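Local atomic coordinates of phosphoribosylaminoimidazole-succinocarboxamide synthase (Pyrococcus horikoshii, PDB entry 4O7Y), a protein that catalyses the ATP-dependent joining of L-aspartate to 5-amino-1-(5-phospho-D-ribosyl)imidazole-4-carboxylate, giving SAICAR in the de novo synthesis of IMP. Residues Met85-Val90 with Leu119-Asp124; Val95-Leu100 with Thr196-Asp201; Phe174-Gly179 with Ile186-Glu191. One frame throughout, in Å; residues are numbered along the deposited sequence.

Interaction 1 of 3, residues Met85-Val90 with Leu119-Asp124; sequences MYPLEV and LYYKND. With C5P (cytidine-5'-monophosphate), chain B.
Glu89 lays its CG methylene against the aliphatic part of Lys122, CG to CG 3.5 Å, the two side chains crossing at about a right angle. CG of Glu89 stands anti to the carbonyl carbon (chi1 -68°) and the chain is extended beyond it, which carries the carboxylate off the sheet face it shares with Tyr120, to the bound cytidine monophosphate, where OE2 lies 2.6 Å from N4 of the base. The chain of Lys122 bends at its last two torsions and curls NZ back, but the resulting salt bridge is long, NZ to Glu89 OE1 3.8 Å, and the lysine has a second, weak ion pair with Glu177. Behind these side chains the backbones pair in antiparallel fashion. Glu89 and Tyr120 form the hydrogen-bonded pair, Glu89 N giving to Tyr120 O and Tyr120 N to Glu89 O, both at 2.9 Å. Lys122 N also gives a hydrogen bond to Pro87 O, Pro87 being the centre of an inverse gamma turn. The same Pro87 O lies at the edge of the Tyr121 ring, 3.5 Å from CD1. On the face carrying Leu88, Val90 and Leu119, Val90 CG2 meets Leu119 CD2 at 4.1 Å, with helix 143-165 packed against them. Here an antiparallel sheet has helix 143-165 on one face and the nucleotide site on the other.

Interaction 2 of 3, residues Val95-Leu100 with Thr196-Asp201; sequences VVAGSL and TCRFWD. With C5P (cytidine-5'-monophosphate), chain B.
The guanidinium of Arg198 has the backbone of Gly98 over one face, its N above the centre and its CA 3.6 Å from NH2, while the phosphate of the bound cytidine monophosphate sits at the edge, in plane. The indole of Trp200 is met obliquely by Val95, CG1 to CZ3 4.0 Å. Between the two flat groups the methyl of Ala97 touches the arginine chain, CB to CD 3.8 Å. That chain runs extended from CG to NE, long enough to bring the guanidinium edge-on to the phosphate, and NH1 donates to O2P at 3.0 Å, with a weak second bond to O5'. Asp211 takes NE in a salt bridge and Asp173 pairs with NH1, which together would fix the guanidinium plane. This is an anion-binding site built from a loop and a strand: Ser99 N of the loop gives to O2P at 2.9 Å (N-H...O angle 163°) and Ser99 OG donates to O3P at 2.7 Å. Arg93, Asp173 and Arg214 also hydrogen-bond the nucleotide. Ser99 chi1 of 74° sets OG between the backbone N and the carbonyl carbon. Gly98 has positive phi, and a CB there would clash with both Arg198 NH1 and O2P.

Interaction 3 of 3, residues Phe174-Gly179 with Ile186-Glu191; sequences FKLEFG and IVLADE. With C5P (cytidine-5'-monophosphate), chain B.
Lys175 leaves its strand with CG anti to the backbone N (chi1 -178°) and then bends at chi2 and chi3, a course that brings NZ to Asp190, whose own CG is also anti to its N. The ammonium closes a salt bridge to Asp190 OD1 at 2.9 Å and another to Glu177 OE2, also 2.9 Å, the latter met on the anti side of the carboxylate and 31° out of its plane. The two carboxylates are stacked with their planes 1° apart, and the 4.0 Å between Glu177 OE2 and Asp190 OD1 would probably be costly without the lysine between them. Lys13 takes OD2 of Asp190, adding a second positive charge. An alanine in place of Glu177 removes one of the carboxylates gripping Lys175 NZ and would probably leave the ammonium freer to turn and the Asp190 carboxylate without its stacked neighbour. Water also joins the segments here: one molecule accepts from Lys175 NZ and sits between Lys175 and Glu191 O, and another accepts from Glu177 N and lies 2.8 Å from Ala189 O. Further along, Leu188 CD1 lies over one face of the Phe178 ring in a CH-pi contact, 4.0 Å from the centroid, and also touches Leu176 CD2 at 3.8 Å. Ile186 CG2 meets the same ring at CD1, while helix 143-165 packs on Phe178. The backbones pair through Gly179 and Val187, hydrogen-bonded in both directions, and Ala189 N gives to Glu177 O at 2.8 Å. Lys175 CE passes 3.4 Å from O2 of the bound cytosine, which places the charged cluster beside the nucleotide. Strands 169-180 and 186-188 follow each other and pair antiparallel as a beta hairpin, whose end at Lys175 and Asp190 borders the nucleotide site.

All three contacts reach one antiparallel sheet and touch the same cytidine monophosphate. Interactions 1 and 3 have centres about 10 Å apart, as strands 84-93 and 169-180 run side by side, probably hydrogen-bonded through Val90 with Leu176 and Tyr86 with Phe178. The centre of interaction 2 is about 19 Å from that of interaction 1 and about 18 Å from that of interaction 3, yet strands 197-201 and 169-180 are neighbours in the sheet and Thr196 O is probably hydrogen-bonded to Lys175 N. Along the chain, interaction 1 closes before interaction 3 opens, interaction 3 is nested within interaction 2, and interactions 1 and 2 alternate. Distant parts of the sequence thus assemble one nucleotide pocket.

Interaction 1 of 3, residues Met85-Val90 with Leu119-Asp124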
# COMPACT_ATOMS: atom_id res chain seq x y z
N MET A 85 -7.23 17.61 11.16
CA MET A 85 -6.34 16.99 10.18
C MET A 85 -6.53 15.51 10.03
O MET A 85 -6.74 14.78 10.99
CB MET A 85 -4.85 17.33 10.42
CG MET A 85 -4.52 18.83 10.29
SD MET A 85 -4.81 19.58 8.65
CE MET A 85 -3.55 18.64 7.76
N TYR A 86 -6.52 15.06 8.79
CA TYR A 86 -6.48 13.61 8.52
C TYR A 86 -5.04 13.21 8.67
O TYR A 86 -4.16 13.94 8.21
CB TYR A 86 -6.90 13.29 7.10
CG TYR A 86 -8.37 13.39 6.85
CD1 TYR A 86 -9.23 12.38 7.26
CD2 TYR A 86 -8.90 14.50 6.18
CE1 TYR A 86 -10.61 12.48 7.02
CE2 TYR A 86 -10.26 14.59 5.91
CZ TYR A 86 -11.11 13.56 6.32
OH TYR A 86 -12.47 13.65 6.09
N PRO A 87 -4.79 12.05 9.30
CA PRO A 87 -3.40 11.63 9.45
C PRO A 87 -2.87 10.95 8.17
O PRO A 87 -2.41 9.81 8.22
CB PRO A 87 -3.48 10.64 10.62
CG PRO A 87 -4.81 9.99 10.43
CD PRO A 87 -5.73 11.05 9.85
N LEU A 88 -2.90 11.68 7.06
CA LEU A 88 -2.52 11.15 5.74
C LEU A 88 -1.56 12.04 5.03
O LEU A 88 -1.61 13.28 5.15
CB LEU A 88 -3.76 11.02 4.82
CG LEU A 88 -4.89 10.08 5.29
CD1 LEU A 88 -6.13 10.26 4.40
CD2 LEU A 88 -4.44 8.63 5.33
N GLU A 89 -0.70 11.41 4.25
CA GLU A 89 0.00 12.10 3.20
C GLU A 89 -0.49 11.47 1.92
O GLU A 89 -0.48 10.23 1.77
CB GLU A 89 1.50 11.97 3.39
CG GLU A 89 1.93 12.75 4.64
CD GLU A 89 3.42 12.70 4.89
OE1 GLU A 89 3.86 13.01 6.01
OE2 GLU A 89 4.16 12.34 3.95
N VAL A 90 -1.00 12.31 1.03
CA VAL A 90 -1.66 11.84 -0.19
C VAL A 90 -0.75 12.19 -1.35
O VAL A 90 -0.47 13.36 -1.59
CB VAL A 90 -3.08 12.45 -0.37
CG1 VAL A 90 -3.74 11.89 -1.62
CG2 VAL A 90 -3.96 12.17 0.86
N LEU A 119 -1.67 6.52 -0.65
CA LEU A 119 -1.97 6.98 0.71
C LEU A 119 -0.89 6.51 1.65
O LEU A 119 -0.56 5.32 1.61
CB LEU A 119 -3.31 6.42 1.19
CG LEU A 119 -4.46 6.71 0.21
CD1 LEU A 119 -5.72 5.93 0.56
CD2 LEU A 119 -4.72 8.22 0.16
N TYR A 120 -0.39 7.42 2.50
CA TYR A 120 0.63 7.13 3.51
C TYR A 120 0.06 7.53 4.87
O TYR A 120 -0.52 8.59 5.02
CB TYR A 120 1.95 7.87 3.27
CG TYR A 120 2.67 7.36 2.05
CD1 TYR A 120 3.61 6.33 2.15
CD2 TYR A 120 2.36 7.86 0.79
CE1 TYR A 120 4.24 5.82 1.01
CE2 TYR A 120 3.00 7.38 -0.35
CZ TYR A 120 3.94 6.36 -0.23
OH TYR A 120 4.55 5.87 -1.37
N TYR A 121 0.19 6.64 5.84
CA TYR A 121 -0.28 6.92 7.17
C TYR A 121 0.77 7.80 7.89
O TYR A 121 1.91 7.38 8.09
CB TYR A 121 -0.54 5.60 7.89
CG TYR A 121 -0.84 5.72 9.38
CD1 TYR A 121 -1.54 6.83 9.90
CD2 TYR A 121 -0.44 4.72 10.25
CE1 TYR A 121 -1.82 6.93 11.25
CE2 TYR A 121 -0.71 4.82 11.61
CZ TYR A 121 -1.39 5.92 12.10
OH TYR A 121 -1.63 6.00 13.43
N LYS A 122 0.39 9.03 8.23
CA LYS A 122 1.28 9.92 8.98
C LYS A 122 1.49 9.40 10.39
O LYS A 122 0.61 9.52 11.24
CB LYS A 122 0.72 11.32 9.04
CG LYS A 122 1.30 12.24 8.01
CD LYS A 122 0.61 13.60 8.03
CE LYS A 122 1.05 14.41 9.22
NZ LYS A 122 2.44 14.89 9.02
N ASN A 123 2.66 8.81 10.63
CA ASN A 123 2.98 8.20 11.91
C ASN A 123 4.48 8.03 12.04
O ASN A 123 5.06 7.14 11.42
CB ASN A 123 2.31 6.83 12.02
CG ASN A 123 2.43 6.22 13.41
OD1 ASN A 123 3.52 5.94 13.88
ND2 ASN A 123 1.30 6.00 14.05
N ASP A 124 5.11 8.86 12.87
CA ASP A 124 6.58 8.81 13.01
C ASP A 124 7.10 7.50 13.58
O ASP A 124 8.13 7.01 13.12
CB ASP A 124 7.08 9.98 13.85
CG ASP A 124 6.90 11.30 13.16
OD1 ASP A 124 7.37 11.45 12.00
OD2 ASP A 124 6.30 12.20 13.77
O3P C5P B . 7.42 8.66 -2.08
P C5P B . 8.56 9.60 -2.49
O1P C5P B . 9.63 9.75 -1.45
O2P C5P B . 9.07 9.29 -3.88
O5' C5P B . 7.97 11.06 -2.59
C5' C5P B . 6.81 11.34 -3.41
C4' C5P B . 6.53 12.85 -3.48
O4' C5P B . 5.90 13.24 -2.26
C3' C5P B . 7.79 13.74 -3.58
O3' C5P B . 7.46 14.93 -4.31
C2' C5P B . 8.12 14.13 -2.16
O2' C5P B . 8.78 15.41 -2.09
C1' C5P B . 6.73 14.18 -1.54
N1 C5P B . 6.73 13.85 -0.11
C2 C5P B . 6.58 14.89 0.86
N3 C5P B . 6.58 14.59 2.19
C4 C5P B . 6.72 13.30 2.58
C5 C5P B . 6.88 12.26 1.66
C6 C5P B . 6.88 12.56 0.29
O2 C5P B . 6.45 16.08 0.51
N4 C5P B . 6.71 13.00 3.91

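Interaction 2 of 3, residues Val95-Leu100 with Thr196-Asp201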
# COMPACT_ATOMS: atom_id res chain seq x y z
N VAL A 95 4.94 10.75 -13.22
CA VAL A 95 6.19 10.28 -13.81
C VAL A 95 6.93 9.48 -12.73
O VAL A 95 6.92 9.90 -11.57
CB VAL A 95 7.02 11.50 -14.25
CG1 VAL A 95 8.43 11.10 -14.64
CG2 VAL A 95 6.30 12.23 -15.39
N VAL A 96 7.49 8.31 -13.08
CA VAL A 96 8.22 7.48 -12.11
C VAL A 96 9.46 8.19 -11.54
O VAL A 96 10.34 8.72 -12.28
CB VAL A 96 8.55 6.06 -12.67
CG1 VAL A 96 9.38 5.26 -11.69
CG2 VAL A 96 7.28 5.28 -12.96
N ALA A 97 9.53 8.20 -10.21
CA ALA A 97 10.67 8.81 -9.49
C ALA A 97 10.59 8.37 -8.03
O ALA A 97 9.55 7.85 -7.58
CB ALA A 97 10.61 10.34 -9.60
N GLY A 98 11.67 8.56 -7.30
CA GLY A 98 11.66 8.38 -5.85
C GLY A 98 11.27 6.97 -5.48
O GLY A 98 11.69 6.01 -6.13
N SER A 99 10.42 6.84 -4.47
CA SER A 99 10.07 5.53 -3.91
C SER A 99 9.28 4.61 -4.86
O SER A 99 9.29 3.39 -4.70
CB SER A 99 9.27 5.74 -2.61
OG SER A 99 7.96 6.19 -2.91
N LEU A 100 8.59 5.19 -5.83
CA LEU A 100 7.86 4.39 -6.83
C LEU A 100 8.77 3.39 -7.58
O LEU A 100 8.32 2.33 -7.99
CB LEU A 100 7.08 5.30 -7.81
CG LEU A 100 6.10 4.52 -8.71
CD1 LEU A 100 5.14 3.66 -7.89
CD2 LEU A 100 5.34 5.51 -9.60
N THR A 196 7.64 19.86 -1.37
CA THR A 196 6.63 18.81 -1.38
C THR A 196 6.19 18.33 -2.77
O THR A 196 5.24 17.58 -2.88
CB THR A 196 5.39 19.23 -0.55
OG1 THR A 196 4.78 20.37 -1.14
CG2 THR A 196 5.77 19.53 0.90
N CYS A 197 6.90 18.78 -3.81
CA CYS A 197 6.64 18.38 -5.20
C CYS A 197 7.94 18.00 -5.88
O CYS A 197 9.01 18.44 -5.47
CB CYS A 197 6.01 19.52 -6.01
SG CYS A 197 4.53 20.31 -5.32
N ARG A 198 7.85 17.18 -6.91
CA ARG A 198 8.96 17.08 -7.85
C ARG A 198 8.63 17.86 -9.10
O ARG A 198 7.57 17.64 -9.69
CB ARG A 198 9.30 15.64 -8.19
CG ARG A 198 10.13 14.95 -7.10
CD ARG A 198 10.57 13.56 -7.51
NE ARG A 198 11.39 12.98 -6.45
CZ ARG A 198 10.95 12.16 -5.51
NH1 ARG A 198 9.70 11.73 -5.50
NH2 ARG A 198 11.79 11.72 -4.58
N PHE A 199 9.54 18.76 -9.47
CA PHE A 199 9.43 19.66 -10.62
C PHE A 199 10.67 19.47 -11.50
O PHE A 199 11.80 19.63 -11.02
CB PHE A 199 9.45 21.14 -10.19
CG PHE A 199 8.30 21.59 -9.33
CD1 PHE A 199 6.97 21.26 -9.64
CD2 PHE A 199 8.55 22.41 -8.22
CE1 PHE A 199 5.92 21.74 -8.84
CE2 PHE A 199 7.49 22.89 -7.44
CZ PHE A 199 6.18 22.56 -7.75
N TRP A 200 10.46 19.09 -12.75
CA TRP A 200 11.55 18.90 -13.72
C TRP A 200 11.45 19.89 -14.82
O TRP A 200 10.36 20.23 -15.28
CB TRP A 200 11.49 17.51 -14.33
CG TRP A 200 11.92 16.40 -13.44
CD1 TRP A 200 12.28 16.47 -12.08
CD2 TRP A 200 12.02 14.99 -13.80
NE1 TRP A 200 12.61 15.23 -11.60
CE2 TRP A 200 12.46 14.28 -12.59
CE3 TRP A 200 11.78 14.25 -14.96
CZ2 TRP A 200 12.64 12.91 -12.57
CZ3 TRP A 200 11.98 12.86 -14.92
CH2 TRP A 200 12.39 12.22 -13.75
N ASP A 201 12.60 20.38 -15.28
CA ASP A 201 12.59 21.22 -16.47
C ASP A 201 12.11 20.37 -17.65
O ASP A 201 12.58 19.24 -17.82
CB ASP A 201 13.97 21.80 -16.78
CG ASP A 201 13.95 22.58 -18.09
OD1 ASP A 201 13.30 23.64 -18.14
OD2 ASP A 201 14.53 22.10 -19.07
O3P C5P B . 7.42 8.66 -2.08
P C5P B . 8.56 9.60 -2.49
O1P C5P B . 9.63 9.75 -1.45
O2P C5P B . 9.07 9.29 -3.88
O5' C5P B . 7.97 11.06 -2.59
C5' C5P B . 6.81 11.34 -3.41
C4' C5P B . 6.53 12.85 -3.48
O4' C5P B . 5.90 13.24 -2.26
C3' C5P B . 7.79 13.74 -3.58
O3' C5P B . 7.46 14.93 -4.31
C2' C5P B . 8.12 14.13 -2.16
O2' C5P B . 8.78 15.41 -2.09
C1' C5P B . 6.73 14.18 -1.54
N1 C5P B . 6.73 13.85 -0.11
C2 C5P B . 6.58 14.89 0.86
N3 C5P B . 6.58 14.59 2.19
C4 C5P B . 6.72 13.30 2.58
C5 C5P B . 6.88 12.26 1.66
C6 C5P B . 6.88 12.56 0.29
O2 C5P B . 6.45 16.08 0.51
N4 C5P B . 6.71 13.00 3.91

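Interaction 3 of 3, residues Phe174-Gly179 with Ile186-Glu191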
# COMPACT_ATOMS: atom_id res chain seq x y z
N PHE A 174 3.78 14.78 -6.31
CA PHE A 174 3.68 15.73 -5.20
C PHE A 174 2.88 15.13 -4.06
O PHE A 174 2.16 14.15 -4.23
CB PHE A 174 3.04 17.07 -5.64
CG PHE A 174 1.64 16.95 -6.16
CD1 PHE A 174 0.54 17.24 -5.35
CD2 PHE A 174 1.40 16.54 -7.47
CE1 PHE A 174 -0.76 17.12 -5.83
CE2 PHE A 174 0.09 16.43 -7.96
CZ PHE A 174 -1.00 16.71 -7.13
N LYS A 175 3.00 15.76 -2.90
CA LYS A 175 2.32 15.30 -1.71
C LYS A 175 1.36 16.39 -1.22
O LYS A 175 1.72 17.59 -1.16
CB LYS A 175 3.33 14.97 -0.60
CG LYS A 175 2.71 14.41 0.70
CD LYS A 175 2.33 15.53 1.69
CE LYS A 175 3.57 16.21 2.31
NZ LYS A 175 3.16 17.41 3.13
N LEU A 176 0.16 15.95 -0.84
CA LEU A 176 -0.88 16.77 -0.26
C LEU A 176 -1.30 16.27 1.13
O LEU A 176 -1.15 15.07 1.46
CB LEU A 176 -2.14 16.76 -1.15
CG LEU A 176 -2.04 17.33 -2.57
CD1 LEU A 176 -3.41 17.23 -3.23
CD2 LEU A 176 -1.51 18.77 -2.60
N GLU A 177 -1.86 17.20 1.91
CA GLU A 177 -2.48 16.86 3.20
C GLU A 177 -3.83 17.55 3.30
O GLU A 177 -4.09 18.58 2.64
CB GLU A 177 -1.58 17.22 4.38
CG GLU A 177 -0.18 16.60 4.32
CD GLU A 177 0.60 16.77 5.61
OE1 GLU A 177 0.02 17.08 6.67
OE2 GLU A 177 1.80 16.55 5.58
N PHE A 178 -4.72 16.98 4.11
CA PHE A 178 -6.10 17.42 4.13
C PHE A 178 -6.59 17.42 5.56
O PHE A 178 -6.07 16.67 6.40
CB PHE A 178 -7.01 16.46 3.34
CG PHE A 178 -6.78 16.44 1.86
CD1 PHE A 178 -7.52 17.27 1.01
CD2 PHE A 178 -5.81 15.59 1.30
CE1 PHE A 178 -7.34 17.26 -0.37
CE2 PHE A 178 -5.60 15.58 -0.08
CZ PHE A 178 -6.36 16.42 -0.92
N GLY A 179 -7.62 18.22 5.82
CA GLY A 179 -8.39 18.11 7.05
C GLY A 179 -9.86 18.44 6.82
O GLY A 179 -10.28 18.79 5.70
N ILE A 186 -14.17 18.51 3.22
CA ILE A 186 -12.75 18.18 3.12
C ILE A 186 -11.97 19.31 2.43
O ILE A 186 -12.23 19.69 1.27
CB ILE A 186 -12.53 16.78 2.47
CG1 ILE A 186 -13.11 15.68 3.38
CG2 ILE A 186 -11.02 16.54 2.22
CD1 ILE A 186 -13.55 14.39 2.69
N VAL A 187 -10.98 19.82 3.16
CA VAL A 187 -10.24 21.01 2.81
C VAL A 187 -8.72 20.68 2.71
O VAL A 187 -8.13 20.08 3.63
CB VAL A 187 -10.48 22.11 3.87
CG1 VAL A 187 -9.66 23.37 3.56
CG2 VAL A 187 -12.00 22.43 3.98
N LEU A 188 -8.12 21.10 1.60
CA LEU A 188 -6.67 20.96 1.35
C LEU A 188 -5.83 21.84 2.29
O LEU A 188 -6.12 23.05 2.47
CB LEU A 188 -6.38 21.32 -0.12
CG LEU A 188 -4.93 21.18 -0.61
CD1 LEU A 188 -4.53 19.73 -0.44
CD2 LEU A 188 -4.84 21.54 -2.08
N ALA A 189 -4.80 21.25 2.90
CA ALA A 189 -4.06 21.89 3.97
C ALA A 189 -2.55 21.93 3.71
O ALA A 189 -2.11 21.90 2.55
CB ALA A 189 -4.37 21.21 5.30
N ASP A 190 -1.77 22.03 4.80
CA ASP A 190 -0.30 22.03 4.75
C ASP A 190 0.22 22.99 3.65
O ASP A 190 -0.23 24.17 3.59
CB ASP A 190 0.23 20.59 4.58
CG ASP A 190 1.73 20.45 4.95
OD1 ASP A 190 2.52 20.13 4.06
OD2 ASP A 190 2.13 20.66 6.12
N GLU A 191 1.15 22.52 2.80
CA GLU A 191 1.84 23.40 1.86
C GLU A 191 1.88 22.80 0.45
O GLU A 191 1.65 21.60 0.28
CB GLU A 191 3.30 23.70 2.33
CG GLU A 191 4.31 22.58 2.05
CD GLU A 191 5.73 22.86 2.55
OE1 GLU A 191 6.48 23.64 1.92
OE2 GLU A 191 6.11 22.27 3.56
O3P C5P B . 7.42 8.66 -2.08
P C5P B . 8.56 9.60 -2.49
O1P C5P B . 9.63 9.75 -1.45
O2P C5P B . 9.07 9.29 -3.88
O5' C5P B . 7.97 11.06 -2.59
C5' C5P B . 6.81 11.34 -3.41
C4' C5P B . 6.53 12.85 -3.48
O4' C5P B . 5.90 13.24 -2.26
C3' C5P B . 7.79 13.74 -3.58
O3' C5P B . 7.46 14.93 -4.31
C2' C5P B . 8.12 14.13 -2.16
O2' C5P B . 8.78 15.41 -2.09
C1' C5P B . 6.73 14.18 -1.54
N1 C5P B . 6.73 13.85 -0.11
C2 C5P B . 6.58 14.89 0.86
N3 C5P B . 6.58 14.59 2.19
C4 C5P B . 6.72 13.30 2.58
C5 C5P B . 6.88 12.26 1.66
C6 C5P B . 6.88 12.56 0.29
O2 C5P B . 6.45 16.08 0.51
N4 C5P B . 6.71 13.00 3.91
O HOH W 1 2.18 18.84 1.11
O HOH W 2 -1.12 19.84 0.86